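PDB 1J1I: meta cleavage compound hydrolase, which hydrolyses a carbon-carbon bond of the ring-opened meta-cleavage product in bacterial carbazole degradation, very probably releasing anthranilate. Local coordinates for residues 21-26 against 92-97; 30-35 against 65-70; 53-58 against 262-267; 60-65 against 273-278; 116-121 against 211-216. All coordinates share one frame; numbering follows the deposited sequence.

Contact 1 (21-26 against 92-97); sequences VNAGGV and IRHLHD
Ala23 and Asp97 bring the backbones together, their CA atoms 5.0 Å apart, where the type I' turn from Ala23 to Val26 meets the helix of residues 92-97. The turn is closed by backbone bonds in both directions between Ala23 and Val26, and Asn22 OD1 accepts from Gly25 N in an Asx motif. No direct hydrogen bond crosses the contact. Asp97 lays its CB against Ala23 O at 3.7 Å, and a water donates both to Ala23 O (2.9 Å) and to Asp97 OD2 (2.7 Å). The other carboxylate oxygen, OD1, accepts from His96 ND1, which, with the water on OD2, restrains the rotation of the group. Cutting Asp97 back to an alanine would probably leave the bridging water without its helix-side acceptor and His96 ND1 without its mate. One turn earlier, His94 has CG anti to the backbone N (chi1 171°), which carries the ring to the turn; its CD2 lies 3.9 Å from Val26 CG1, the side chains crossing at about a right angle, while NE2 bonds to Thr28. This is a beta hairpin with a two-residue turn between strands 17-23 and 26-33, packed on helix 88-101 at the edge of the alpha/beta-hydrolase sheet.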
# COMPACT_ATOMS: atom_id res chain seq x y z
N VAL A 21 -24.45 -23.11 5.27
CA VAL A 21 -24.45 -23.27 6.72
C VAL A 21 -25.57 -22.44 7.33
O VAL A 21 -25.96 -21.41 6.80
CB VAL A 21 -23.09 -22.80 7.32
CG1 VAL A 21 -22.90 -21.30 7.10
CG2 VAL A 21 -23.03 -23.13 8.81
N ASN A 22 -26.10 -22.90 8.46
CA ASN A 22 -27.17 -22.17 9.13
C ASN A 22 -26.52 -21.11 10.04
O ASN A 22 -25.94 -21.44 11.07
CB ASN A 22 -28.02 -23.13 9.97
CG ASN A 22 -29.26 -22.46 10.53
OD1 ASN A 22 -29.24 -21.30 10.92
ND2 ASN A 22 -30.36 -23.22 10.58
N ALA A 23 -26.62 -19.85 9.64
CA ALA A 23 -26.03 -18.78 10.44
C ALA A 23 -27.08 -18.13 11.34
O ALA A 23 -27.73 -17.16 10.95
CB ALA A 23 -25.37 -17.72 9.53
N GLY A 24 -27.25 -18.71 12.53
CA GLY A 24 -28.22 -18.19 13.47
C GLY A 24 -29.64 -18.09 12.95
O GLY A 24 -30.39 -17.20 13.34
N GLY A 25 -30.02 -18.99 12.05
CA GLY A 25 -31.36 -18.96 11.51
C GLY A 25 -31.42 -18.57 10.05
O GLY A 25 -32.44 -18.76 9.39
N VAL A 26 -30.32 -18.01 9.54
CA VAL A 26 -30.27 -17.61 8.14
C VAL A 26 -29.33 -18.55 7.36
O VAL A 26 -28.12 -18.52 7.57
CB VAL A 26 -29.76 -16.15 7.98
CG1 VAL A 26 -29.71 -15.77 6.50
CG2 VAL A 26 -30.69 -15.19 8.73
N ILE A 92 -24.79 -6.81 9.73
CA ILE A 92 -23.70 -6.96 10.69
C ILE A 92 -23.95 -8.20 11.56
O ILE A 92 -23.06 -9.03 11.74
CB ILE A 92 -23.57 -5.72 11.60
CG1 ILE A 92 -23.08 -4.53 10.76
CG2 ILE A 92 -22.60 -6.00 12.76
CD1 ILE A 92 -23.11 -3.20 11.50
N ARG A 93 -25.17 -8.31 12.07
CA ARG A 93 -25.54 -9.45 12.91
C ARG A 93 -25.38 -10.74 12.12
O ARG A 93 -24.90 -11.75 12.65
CB ARG A 93 -26.99 -9.34 13.38
CG ARG A 93 -27.42 -10.47 14.30
CD ARG A 93 -28.94 -10.59 14.37
NE ARG A 93 -29.58 -9.33 14.72
CZ ARG A 93 -30.89 -9.13 14.73
NH1 ARG A 93 -31.38 -7.94 15.07
NH2 ARG A 93 -31.71 -10.11 14.39
N HIS A 94 -25.78 -10.72 10.85
CA HIS A 94 -25.66 -11.91 10.02
C HIS A 94 -24.21 -12.36 9.90
O HIS A 94 -23.91 -13.54 10.07
CB HIS A 94 -26.23 -11.66 8.62
CG HIS A 94 -25.95 -12.78 7.66
ND1 HIS A 94 -25.13 -12.63 6.56
CD2 HIS A 94 -26.36 -14.07 7.65
CE1 HIS A 94 -25.05 -13.78 5.92
NE2 HIS A 94 -25.78 -14.67 6.56
N LEU A 95 -23.31 -11.43 9.61
CA LEU A 95 -21.90 -11.76 9.48
C LEU A 95 -21.39 -12.33 10.81
O LEU A 95 -20.62 -13.28 10.83
CB LEU A 95 -21.10 -10.53 9.06
CG LEU A 95 -19.57 -10.67 8.98
CD1 LEU A 95 -19.21 -11.84 8.07
CD2 LEU A 95 -18.96 -9.37 8.44
N HIS A 96 -21.84 -11.73 11.91
CA HIS A 96 -21.45 -12.20 13.23
C HIS A 96 -21.89 -13.66 13.41
O HIS A 96 -21.10 -14.50 13.85
CB HIS A 96 -22.10 -11.32 14.31
CG HIS A 96 -22.16 -11.95 15.67
ND1 HIS A 96 -23.12 -12.88 16.01
CD2 HIS A 96 -21.39 -11.78 16.77
CE1 HIS A 96 -22.94 -13.26 17.27
NE2 HIS A 96 -21.89 -12.61 17.75
N ASP A 97 -23.14 -13.94 13.06
CA ASP A 97 -23.69 -15.28 13.19
C ASP A 97 -22.98 -16.28 12.26
O ASP A 97 -22.74 -17.43 12.65
CB ASP A 97 -25.20 -15.27 12.91
CG ASP A 97 -25.99 -14.45 13.93
OD1 ASP A 97 -25.44 -14.11 14.99
OD2 ASP A 97 -27.17 -14.15 13.68
O HOH W 1 -28.25 -14.31 11.22

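Contact 2 (30-35 against 65-70); sequences YLEAGK and HYRVIA
Backbone hydrogen bonds set the register between Leu31 and Ala70 and between Ala33 and Val68. Each is an antiparallel hydrogen-bonded pair with both bonds made; Val68 N to Ala33 O, at 2.7 Å, is the shortest of the four. Glu32 and Ile69 form the non-hydrogen-bonded pair between them, and the strand directions differ by 166°. CA-H...O contacts supplement this ladder, among them Glu32 CA to Val68 O at 3.2 Å.

Glu32 and Arg67 form a salt bridge. Both side chains are extended, Arg67 from CG to NE, and their flat groups lie 27° apart. Glu32 OE2 takes a bond from Arg67 NE (2.6 Å), in the guanidinium plane but 33° out of the carboxylate plane on its anti side, and a weak one from Arg67 NH2. Asn103 is a second partner of NH2.

Apolar packing divides between the two faces. Ile69 lies alongside Glu32, with CD1 3.6 Å from Glu32 CG, and its CG2 reaches Tyr30 CD2 at 3.8 Å. Leu31 CB meets Ala70 CB at 3.9 Å on the face turned to helix 59-62. Beyond the pairs, Gly34 has a positive phi, and a side chain there would collide with Tyr66 O. This is the antiparallel pairing of strands 26-33 and 67-71, by which the N-terminal hairpin joins the mostly parallel sheet of the alpha/beta-hydrolase fold.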
# COMPACT_ATOMS: atom_id res chain seq x y z
N TYR A 30 -21.55 -19.95 0.93
CA TYR A 30 -20.19 -19.47 0.86
C TYR A 30 -19.34 -20.32 -0.07
O TYR A 30 -19.72 -21.44 -0.42
CB TYR A 30 -19.53 -19.41 2.25
CG TYR A 30 -19.39 -20.73 2.99
CD1 TYR A 30 -20.47 -21.30 3.67
CD2 TYR A 30 -18.15 -21.38 3.08
CE1 TYR A 30 -20.32 -22.47 4.42
CE2 TYR A 30 -17.99 -22.55 3.82
CZ TYR A 30 -19.08 -23.09 4.50
OH TYR A 30 -18.92 -24.23 5.25
N LEU A 31 -18.22 -19.77 -0.49
CA LEU A 31 -17.27 -20.45 -1.36
C LEU A 31 -16.04 -20.71 -0.49
O LEU A 31 -15.63 -19.84 0.28
CB LEU A 31 -16.89 -19.55 -2.54
CG LEU A 31 -17.75 -19.53 -3.81
CD1 LEU A 31 -19.21 -19.75 -3.50
CD2 LEU A 31 -17.52 -18.20 -4.51
N GLU A 32 -15.46 -21.89 -0.60
CA GLU A 32 -14.29 -22.21 0.21
C GLU A 32 -13.16 -22.84 -0.59
O GLU A 32 -13.39 -23.63 -1.51
CB GLU A 32 -14.69 -23.12 1.37
CG GLU A 32 -13.50 -23.69 2.12
CD GLU A 32 -13.91 -24.42 3.38
OE1 GLU A 32 -15.05 -24.94 3.43
OE2 GLU A 32 -13.10 -24.49 4.32
N ALA A 33 -11.94 -22.48 -0.21
CA ALA A 33 -10.73 -22.98 -0.85
C ALA A 33 -9.53 -22.69 0.05
O ALA A 33 -9.49 -21.67 0.74
CB ALA A 33 -10.53 -22.30 -2.20
N GLY A 34 -8.55 -23.59 0.05
CA GLY A 34 -7.36 -23.38 0.85
C GLY A 34 -7.36 -23.91 2.26
O GLY A 34 -8.37 -24.39 2.77
N LYS A 35 -6.20 -23.79 2.90
CA LYS A 35 -6.00 -24.26 4.26
C LYS A 35 -5.20 -23.23 5.04
O LYS A 35 -4.49 -22.41 4.45
CB LYS A 35 -5.22 -25.58 4.25
CG LYS A 35 -5.95 -26.75 3.63
CD LYS A 35 -4.98 -27.82 3.14
CE LYS A 35 -3.85 -28.08 4.14
NZ LYS A 35 -4.33 -28.53 5.47
N HIS A 65 -2.27 -19.61 0.57
CA HIS A 65 -1.72 -19.36 1.90
C HIS A 65 -2.73 -19.34 3.04
O HIS A 65 -2.33 -19.36 4.21
CB HIS A 65 -0.96 -18.03 1.88
CG HIS A 65 0.07 -17.94 0.81
ND1 HIS A 65 1.23 -18.69 0.82
CD2 HIS A 65 0.11 -17.20 -0.33
CE1 HIS A 65 1.93 -18.42 -0.26
NE2 HIS A 65 1.28 -17.53 -0.97
N TYR A 66 -4.02 -19.28 2.73
CA TYR A 66 -5.05 -19.23 3.77
C TYR A 66 -6.30 -20.02 3.42
O TYR A 66 -6.49 -20.45 2.28
CB TYR A 66 -5.50 -17.79 4.03
CG TYR A 66 -4.40 -16.86 4.47
CD1 TYR A 66 -3.60 -16.20 3.54
CD2 TYR A 66 -4.14 -16.67 5.83
CE1 TYR A 66 -2.55 -15.38 3.96
CE2 TYR A 66 -3.10 -15.85 6.25
CZ TYR A 66 -2.30 -15.21 5.31
OH TYR A 66 -1.26 -14.43 5.74
N ARG A 67 -7.16 -20.22 4.42
CA ARG A 67 -8.43 -20.89 4.21
C ARG A 67 -9.34 -19.73 3.81
O ARG A 67 -9.71 -18.90 4.64
CB ARG A 67 -8.95 -21.52 5.51
CG ARG A 67 -10.27 -22.26 5.34
CD ARG A 67 -10.84 -22.72 6.67
NE ARG A 67 -12.14 -23.35 6.49
CZ ARG A 67 -12.98 -23.66 7.47
NH1 ARG A 67 -12.65 -23.39 8.73
NH2 ARG A 67 -14.14 -24.23 7.20
N VAL A 68 -9.69 -19.67 2.53
CA VAL A 68 -10.53 -18.59 2.01
C VAL A 68 -12.02 -18.93 2.05
O VAL A 68 -12.45 -19.97 1.55
CB VAL A 68 -10.14 -18.24 0.57
CG1 VAL A 68 -10.97 -17.08 0.07
CG2 VAL A 68 -8.64 -17.91 0.50
N ILE A 69 -12.80 -18.03 2.63
CA ILE A 69 -14.24 -18.21 2.77
C ILE A 69 -14.96 -16.96 2.24
O ILE A 69 -14.94 -15.91 2.87
CB ILE A 69 -14.62 -18.41 4.27
CG1 ILE A 69 -13.91 -19.65 4.83
CG2 ILE A 69 -16.13 -18.50 4.42
CD1 ILE A 69 -14.42 -20.99 4.32
N ALA A 70 -15.57 -17.09 1.06
CA ALA A 70 -16.29 -15.99 0.43
C ALA A 70 -17.78 -16.16 0.75
O ALA A 70 -18.43 -17.05 0.21
CB ALA A 70 -16.06 -15.99 -1.08

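Contact 3 (53-58 against 262-267); sequences GNWRNV and WAMIEH
Met264 lies over the six-membered ring of Trp55, with CG 4.2 Å from the ring centroid and 29° off its normal, an off-centre CH-pi contact. Its SD stands above the same ring at a greater distance, 5.3 Å from the centroid, in a Met-aromatic arrangement. Met264 CB touches Trp55 CZ3 at 3.6 Å. CG is placed between the backbone N and the carbonyl carbon (chi1 76°) and the chain bends at chi2, which swings Met264 CG to 3.2 Å from Asn54 O and CE to 3.5 Å from Asn54 OD1. That amide oxygen is already bonded to Gly44 N. Val58 CG2 packs across Met264 CB, while Ile265 runs CG1 and CD1 along the carbonyls of Asn54 and Gly53. A leucine in place of Trp55 would probably open a gap beside Met264 and leave its CG and sulfur without the indole face. Two waters bridge the segments, one donating to Asn54 O and Met264 O (2.7 and 2.8 Å), the other joining the side-chain ND2 of Asn57 to Ile265 O. Trp55 and Met264 both touch Phe271 and Met137, and the Asn54 side chain is about 6 Å from that of Ser114, probably the active-site nucleophile. With no direct hydrogen bond across the contact, the join of helices 51-55 and 263-266 rests on sulfur-aromatic packing and on waters that satisfy the carbonyls of Asn54, Met264 and Ile265.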
# COMPACT_ATOMS: atom_id res chain seq x y z
N GLY A 53 -18.82 -13.83 -8.54
CA GLY A 53 -18.50 -12.73 -9.43
C GLY A 53 -17.51 -11.74 -8.84
O GLY A 53 -16.71 -11.15 -9.57
N ASN A 54 -17.56 -11.55 -7.53
CA ASN A 54 -16.65 -10.61 -6.88
C ASN A 54 -15.24 -11.16 -6.63
O ASN A 54 -14.26 -10.43 -6.76
CB ASN A 54 -17.21 -10.15 -5.53
CG ASN A 54 -18.03 -8.87 -5.63
OD1 ASN A 54 -17.95 -8.01 -4.76
ND2 ASN A 54 -18.82 -8.74 -6.68
N TRP A 55 -15.14 -12.44 -6.29
CA TRP A 55 -13.84 -12.99 -5.92
C TRP A 55 -13.23 -14.11 -6.74
O TRP A 55 -12.18 -14.65 -6.38
CB TRP A 55 -13.91 -13.43 -4.46
CG TRP A 55 -14.49 -12.37 -3.56
CD1 TRP A 55 -15.75 -12.34 -3.03
CD2 TRP A 55 -13.82 -11.21 -3.06
NE1 TRP A 55 -15.91 -11.23 -2.24
CE2 TRP A 55 -14.74 -10.52 -2.24
CE3 TRP A 55 -12.54 -10.68 -3.24
CZ2 TRP A 55 -14.40 -9.33 -1.58
CZ3 TRP A 55 -12.20 -9.50 -2.59
CH2 TRP A 55 -13.14 -8.83 -1.77
N ARG A 56 -13.88 -14.47 -7.85
CA ARG A 56 -13.42 -15.55 -8.71
C ARG A 56 -11.91 -15.65 -8.89
O ARG A 56 -11.30 -16.67 -8.58
CB ARG A 56 -14.09 -15.43 -10.08
CG ARG A 56 -14.17 -16.74 -10.84
CD ARG A 56 -15.33 -16.70 -11.82
NE ARG A 56 -15.80 -18.04 -12.18
CZ ARG A 56 -16.96 -18.30 -12.77
NH1 ARG A 56 -17.78 -17.31 -13.09
NH2 ARG A 56 -17.29 -19.55 -13.05
N ASN A 57 -11.30 -14.57 -9.38
CA ASN A 57 -9.87 -14.54 -9.64
C ASN A 57 -8.97 -14.25 -8.45
O ASN A 57 -7.75 -14.32 -8.56
CB ASN A 57 -9.57 -13.55 -10.76
CG ASN A 57 -10.27 -13.91 -12.06
OD1 ASN A 57 -10.20 -15.05 -12.51
ND2 ASN A 57 -10.94 -12.93 -12.66
N VAL A 58 -9.57 -13.91 -7.31
CA VAL A 58 -8.78 -13.62 -6.12
C VAL A 58 -8.65 -14.85 -5.22
O VAL A 58 -7.58 -15.10 -4.65
CB VAL A 58 -9.41 -12.45 -5.32
CG1 VAL A 58 -8.70 -12.30 -3.98
CG2 VAL A 58 -9.29 -11.15 -6.12
N TRP A 262 -13.94 -1.29 -7.98
CA TRP A 262 -13.75 -2.73 -7.75
C TRP A 262 -12.32 -3.22 -7.97
O TRP A 262 -12.05 -3.97 -8.91
CB TRP A 262 -14.68 -3.55 -8.66
CG TRP A 262 -16.15 -3.29 -8.48
CD1 TRP A 262 -16.77 -2.81 -7.36
CD2 TRP A 262 -17.19 -3.56 -9.43
NE1 TRP A 262 -18.13 -2.76 -7.55
CE2 TRP A 262 -18.42 -3.22 -8.81
CE3 TRP A 262 -17.20 -4.05 -10.74
CZ2 TRP A 262 -19.65 -3.36 -9.47
CZ3 TRP A 262 -18.43 -4.20 -11.39
CH2 TRP A 262 -19.63 -3.85 -10.75
N ALA A 263 -11.40 -2.83 -7.09
CA ALA A 263 -10.01 -3.24 -7.22
C ALA A 263 -9.82 -4.75 -7.38
O ALA A 263 -9.02 -5.19 -8.21
CB ALA A 263 -9.20 -2.73 -6.02
N MET A 264 -10.56 -5.54 -6.61
CA MET A 264 -10.42 -7.00 -6.67
C MET A 264 -10.82 -7.60 -8.02
O MET A 264 -10.40 -8.71 -8.36
CB MET A 264 -11.26 -7.67 -5.58
CG MET A 264 -12.75 -7.70 -5.85
SD MET A 264 -13.50 -6.07 -5.91
CE MET A 264 -15.19 -6.51 -6.23
N ILE A 265 -11.65 -6.87 -8.78
CA ILE A 265 -12.08 -7.34 -10.09
C ILE A 265 -11.22 -6.74 -11.20
O ILE A 265 -10.81 -7.44 -12.13
CB ILE A 265 -13.57 -6.97 -10.36
CG1 ILE A 265 -14.49 -7.72 -9.39
CG2 ILE A 265 -13.94 -7.32 -11.80
CD1 ILE A 265 -15.96 -7.33 -9.50
N GLU A 266 -10.93 -5.45 -11.08
CA GLU A 266 -10.13 -4.74 -12.09
C GLU A 266 -8.65 -5.13 -12.10
O GLU A 266 -8.02 -5.16 -13.16
CB GLU A 266 -10.25 -3.23 -11.87
CG GLU A 266 -11.68 -2.71 -11.89
CD GLU A 266 -11.77 -1.24 -11.50
OE1 GLU A 266 -11.07 -0.41 -12.12
OE2 GLU A 266 -12.55 -0.92 -10.58
N HIS A 267 -8.10 -5.43 -10.93
CA HIS A 267 -6.70 -5.82 -10.81
C HIS A 267 -6.59 -6.90 -9.74
O HIS A 267 -6.05 -6.66 -8.66
CB HIS A 267 -5.85 -4.61 -10.39
CG HIS A 267 -6.04 -3.41 -11.27
ND1 HIS A 267 -5.54 -3.33 -12.55
CD2 HIS A 267 -6.69 -2.24 -11.05
CE1 HIS A 267 -5.87 -2.17 -13.08
NE2 HIS A 267 -6.57 -1.49 -12.19
O HOH W 2 -11.91 -11.07 -7.97
O HOH W 3 -11.22 -10.09 -12.67

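Contact 4 (60-65 against 273-278); sequences PILARH and NATLSF
The short helix 59-62, which leads into strand 67-71, packs here against the C-terminal helix 268-281 of the alpha/beta-hydrolase fold. Leu276 carries the contact with both its methyls, set against residues 61-65 by a CG anti to the carbonyl carbon (chi1 -74°). CD2 meets Leu62 CD2 at 3.6 Å, the side chains inclined to one another, and approaches His65 CD2 at 3.7 Å; CD1 lies 3.9 Å from Ile61 CG2. Three side chains therefore meet the end of one leucine, and Ile61 and His65 each cross it at about a right angle. Both helices lie on the sheet face that bears Val68, which Leu62 touches, while Phe278 of the longer helix reaches Ala133 and Val135 on strand 131-137. Leu62 CD2 also comes to 4.2 Å from Thr275 CG2, whose hydroxyl is held by Phe271 O. At the subunit interface, Ser277 packs on Asn273 of the second subunit and Asn273 on that subunit's Ser280; within this chain, Asn273 OD1 stands 4.1 Å from Ile61 CG2.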
# COMPACT_ATOMS: atom_id res chain seq x y z
N PRO A 60 -8.20 -18.13 -5.69
CA PRO A 60 -7.07 -19.03 -5.97
C PRO A 60 -5.76 -18.53 -5.39
O PRO A 60 -4.99 -19.28 -4.79
CB PRO A 60 -7.03 -19.07 -7.50
CG PRO A 60 -8.47 -18.85 -7.87
CD PRO A 60 -8.78 -17.67 -6.97
N ILE A 61 -5.51 -17.24 -5.58
CA ILE A 61 -4.28 -16.64 -5.09
C ILE A 61 -4.20 -16.67 -3.57
O ILE A 61 -3.20 -17.12 -3.00
CB ILE A 61 -4.17 -15.18 -5.58
CG1 ILE A 61 -4.25 -15.13 -7.11
CG2 ILE A 61 -2.87 -14.57 -5.10
CD1 ILE A 61 -4.36 -13.73 -7.68
N LEU A 62 -5.25 -16.21 -2.91
CA LEU A 62 -5.27 -16.20 -1.46
C LEU A 62 -5.24 -17.61 -0.87
O LEU A 62 -4.59 -17.87 0.14
CB LEU A 62 -6.50 -15.43 -0.95
CG LEU A 62 -6.56 -13.96 -1.38
CD1 LEU A 62 -7.83 -13.32 -0.84
CD2 LEU A 62 -5.33 -13.22 -0.85
N ALA A 63 -5.94 -18.53 -1.53
CA ALA A 63 -6.03 -19.91 -1.08
C ALA A 63 -4.68 -20.64 -1.04
O ALA A 63 -4.58 -21.73 -0.47
CB ALA A 63 -7.02 -20.68 -1.95
N ARG A 64 -3.66 -20.05 -1.64
CA ARG A 64 -2.34 -20.68 -1.62
C ARG A 64 -1.73 -20.53 -0.23
O ARG A 64 -0.80 -21.26 0.12
CB ARG A 64 -1.42 -20.03 -2.65
CG ARG A 64 -0.85 -21.00 -3.67
CD ARG A 64 -1.70 -21.05 -4.93
NE ARG A 64 -1.57 -19.81 -5.71
CZ ARG A 64 -2.12 -19.63 -6.91
NH1 ARG A 64 -2.83 -20.60 -7.48
NH2 ARG A 64 -1.95 -18.48 -7.54
N HIS A 65 -2.27 -19.61 0.57
CA HIS A 65 -1.72 -19.36 1.90
C HIS A 65 -2.73 -19.34 3.04
O HIS A 65 -2.33 -19.36 4.21
CB HIS A 65 -0.96 -18.03 1.88
CG HIS A 65 0.07 -17.94 0.81
ND1 HIS A 65 1.23 -18.69 0.82
CD2 HIS A 65 0.11 -17.20 -0.33
CE1 HIS A 65 1.93 -18.42 -0.26
NE2 HIS A 65 1.28 -17.53 -0.97
N ASN A 273 -2.21 -9.82 -3.95
CA ASN A 273 -0.86 -9.73 -3.43
C ASN A 273 -0.74 -8.71 -2.31
O ASN A 273 -0.06 -8.95 -1.32
CB ASN A 273 0.12 -9.40 -4.56
CG ASN A 273 0.65 -10.64 -5.25
OD1 ASN A 273 -0.10 -11.55 -5.58
ND2 ASN A 273 1.96 -10.67 -5.47
N ALA A 274 -1.41 -7.58 -2.47
CA ALA A 274 -1.38 -6.53 -1.46
C ALA A 274 -2.02 -7.08 -0.18
O ALA A 274 -1.58 -6.77 0.94
CB ALA A 274 -2.14 -5.30 -1.94
N THR A 275 -3.07 -7.88 -0.35
CA THR A 275 -3.76 -8.48 0.78
C THR A 275 -2.89 -9.54 1.45
O THR A 275 -2.82 -9.61 2.68
CB THR A 275 -5.09 -9.12 0.35
OG1 THR A 275 -5.95 -8.11 -0.20
CG2 THR A 275 -5.79 -9.78 1.54
N LEU A 276 -2.22 -10.36 0.65
CA LEU A 276 -1.35 -11.40 1.19
C LEU A 276 -0.25 -10.75 2.02
O LEU A 276 0.06 -11.20 3.12
CB LEU A 276 -0.72 -12.23 0.07
CG LEU A 276 -1.63 -13.22 -0.65
CD1 LEU A 276 -0.87 -13.86 -1.81
CD2 LEU A 276 -2.10 -14.28 0.33
N SER A 277 0.34 -9.70 1.47
CA SER A 277 1.41 -8.98 2.14
C SER A 277 0.93 -8.42 3.48
O SER A 277 1.59 -8.56 4.51
CB SER A 277 1.91 -7.84 1.23
OG SER A 277 3.02 -7.17 1.79
N PHE A 278 -0.25 -7.79 3.47
CA PHE A 278 -0.81 -7.22 4.69
C PHE A 278 -1.05 -8.31 5.75
O PHE A 278 -0.64 -8.17 6.90
CB PHE A 278 -2.14 -6.52 4.38
CG PHE A 278 -2.86 -6.01 5.59
CD1 PHE A 278 -2.30 -5.03 6.40
CD2 PHE A 278 -4.12 -6.50 5.92
CE1 PHE A 278 -2.98 -4.54 7.52
CE2 PHE A 278 -4.82 -6.02 7.03
CZ PHE A 278 -4.24 -5.04 7.83

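Contact 5 (116-121 against 211-216); sequences GGATGL and LFYDPE
Tyr213 reaches from the loop before helix 215-218 to Ala118 on helix 114-126, the helix that follows the nucleophile elbow of the alpha/beta-hydrolase fold, where Ser114 is probably the catalytic nucleophile. From CB, with CG anti to the carbonyl carbon (chi1 -62°), the ring runs toward the helix and passes Leu121, the two side chains pointing in opposite directions. CD1 lies 4.1 Å from Leu121 CD2. CE1, the next atom out, is equally near that methyl and stands 4.1 Å from Ala118 CB; CE1 and CZ also approach Ala118 O, at 3.4 and 3.5 Å. Ala118 CB in turn meets Leu211 CD2 at 3.9 Å, so the small methyl sits against both loop residues. The Leu211 side chain is about 7 Å from that of Ser114. At the far end, Gln88 NE2 is a further partner of the Tyr213 hydroxyl. Across the contact, OH donates to Ala118 O at 2.7 Å, and this carbonyl oxygen lies in the ring plane although the hydroxyl stands 58° out of the carbonyl plane.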
# COMPACT_ATOMS: atom_id res chain seq x y z
N GLY A 116 -19.90 -4.62 1.57
CA GLY A 116 -19.28 -5.72 2.30
C GLY A 116 -18.24 -5.16 3.25
O GLY A 116 -18.03 -5.69 4.35
N GLY A 117 -17.60 -4.07 2.84
CA GLY A 117 -16.60 -3.44 3.68
C GLY A 117 -17.25 -2.78 4.88
O GLY A 117 -16.76 -2.91 6.01
N ALA A 118 -18.37 -2.10 4.66
CA ALA A 118 -19.09 -1.45 5.75
C ALA A 118 -19.54 -2.50 6.77
O ALA A 118 -19.51 -2.26 7.99
CB ALA A 118 -20.30 -0.70 5.21
N THR A 119 -19.94 -3.66 6.28
CA THR A 119 -20.41 -4.73 7.16
C THR A 119 -19.25 -5.34 7.95
O THR A 119 -19.40 -5.65 9.13
CB THR A 119 -21.16 -5.81 6.35
OG1 THR A 119 -22.27 -5.20 5.66
CG2 THR A 119 -21.71 -6.90 7.28
N GLY A 120 -18.09 -5.49 7.31
CA GLY A 120 -16.93 -6.02 8.01
C GLY A 120 -16.49 -5.03 9.07
O GLY A 120 -16.08 -5.40 10.18
N LEU A 121 -16.58 -3.75 8.73
CA LEU A 121 -16.20 -2.68 9.64
C LEU A 121 -17.12 -2.72 10.86
O LEU A 121 -16.66 -2.59 12.00
CB LEU A 121 -16.31 -1.32 8.93
CG LEU A 121 -15.68 -0.09 9.62
CD1 LEU A 121 -15.54 1.04 8.62
CD2 LEU A 121 -16.53 0.35 10.81
N LEU A 211 -25.62 4.69 3.07
CA LEU A 211 -25.08 3.68 3.97
C LEU A 211 -23.82 4.28 4.60
O LEU A 211 -22.78 4.35 3.95
CB LEU A 211 -24.71 2.42 3.18
CG LEU A 211 -24.52 1.09 3.92
CD1 LEU A 211 -23.91 0.09 2.94
CD2 LEU A 211 -23.62 1.25 5.13
N PHE A 212 -23.91 4.70 5.85
CA PHE A 212 -22.75 5.32 6.48
C PHE A 212 -22.74 5.17 8.00
O PHE A 212 -23.71 4.75 8.61
CB PHE A 212 -22.74 6.81 6.14
CG PHE A 212 -23.90 7.56 6.71
CD1 PHE A 212 -23.90 7.96 8.05
CD2 PHE A 212 -25.03 7.83 5.94
CE1 PHE A 212 -25.00 8.61 8.60
CE2 PHE A 212 -26.14 8.48 6.48
CZ PHE A 212 -26.12 8.87 7.82
N TYR A 213 -21.60 5.53 8.58
CA TYR A 213 -21.40 5.51 10.02
C TYR A 213 -20.86 6.88 10.37
O TYR A 213 -20.29 7.57 9.52
CB TYR A 213 -20.36 4.47 10.42
CG TYR A 213 -20.70 3.04 10.07
CD1 TYR A 213 -19.84 2.28 9.28
CD2 TYR A 213 -21.87 2.44 10.56
CE1 TYR A 213 -20.12 0.95 8.99
CE2 TYR A 213 -22.15 1.10 10.27
CZ TYR A 213 -21.28 0.37 9.48
OH TYR A 213 -21.53 -0.96 9.20
N ASP A 214 -21.04 7.29 11.62
CA ASP A 214 -20.50 8.57 12.03
C ASP A 214 -18.99 8.35 12.11
O ASP A 214 -18.53 7.25 12.41
CB ASP A 214 -21.01 8.96 13.41
CG ASP A 214 -20.62 10.37 13.79
OD1 ASP A 214 -21.40 11.29 13.47
OD2 ASP A 214 -19.54 10.56 14.38
N PRO A 215 -18.20 9.39 11.84
CA PRO A 215 -16.75 9.19 11.92
C PRO A 215 -16.34 8.65 13.30
O PRO A 215 -15.34 7.94 13.43
CB PRO A 215 -16.21 10.59 11.65
CG PRO A 215 -17.18 11.11 10.63
CD PRO A 215 -18.52 10.69 11.22
N GLU A 216 -17.12 8.98 14.33
CA GLU A 216 -16.83 8.52 15.68
C GLU A 216 -16.89 7.00 15.79
O GLU A 216 -16.13 6.40 16.56
CB GLU A 216 -17.79 9.16 16.68
CG GLU A 216 -17.50 10.62 16.95
CD GLU A 216 -16.07 10.85 17.39
OE1 GLU A 216 -15.69 10.36 18.47
OE2 GLU A 216 -15.31 11.51 16.64

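Contacts 3 and 5 are buried and lie on opposite sides of the chain's centre, near the probable catalytic residues; contacts 1, 2 and 4 lie farther out and are partly exposed. Contact 3 has sulfur-aromatic packing and bridging waters, whereas contact 5 has a tyrosine hydroxyl bonded to a backbone carbonyl. Contacts 1 and 2 share the N-terminal hairpin, but only contact 2 is built on strand pairing and a salt bridge. Contacts 2 and 4 share His65 and meet through Val68 and Leu62. Contact 4 relies on apolar packing beside the subunit interface; 53-58 of contact 3 comes just before its 60-65. Contact 5 touches contact 1 where Ile92 and Leu95 pack on Tyr213 and helix 114-126.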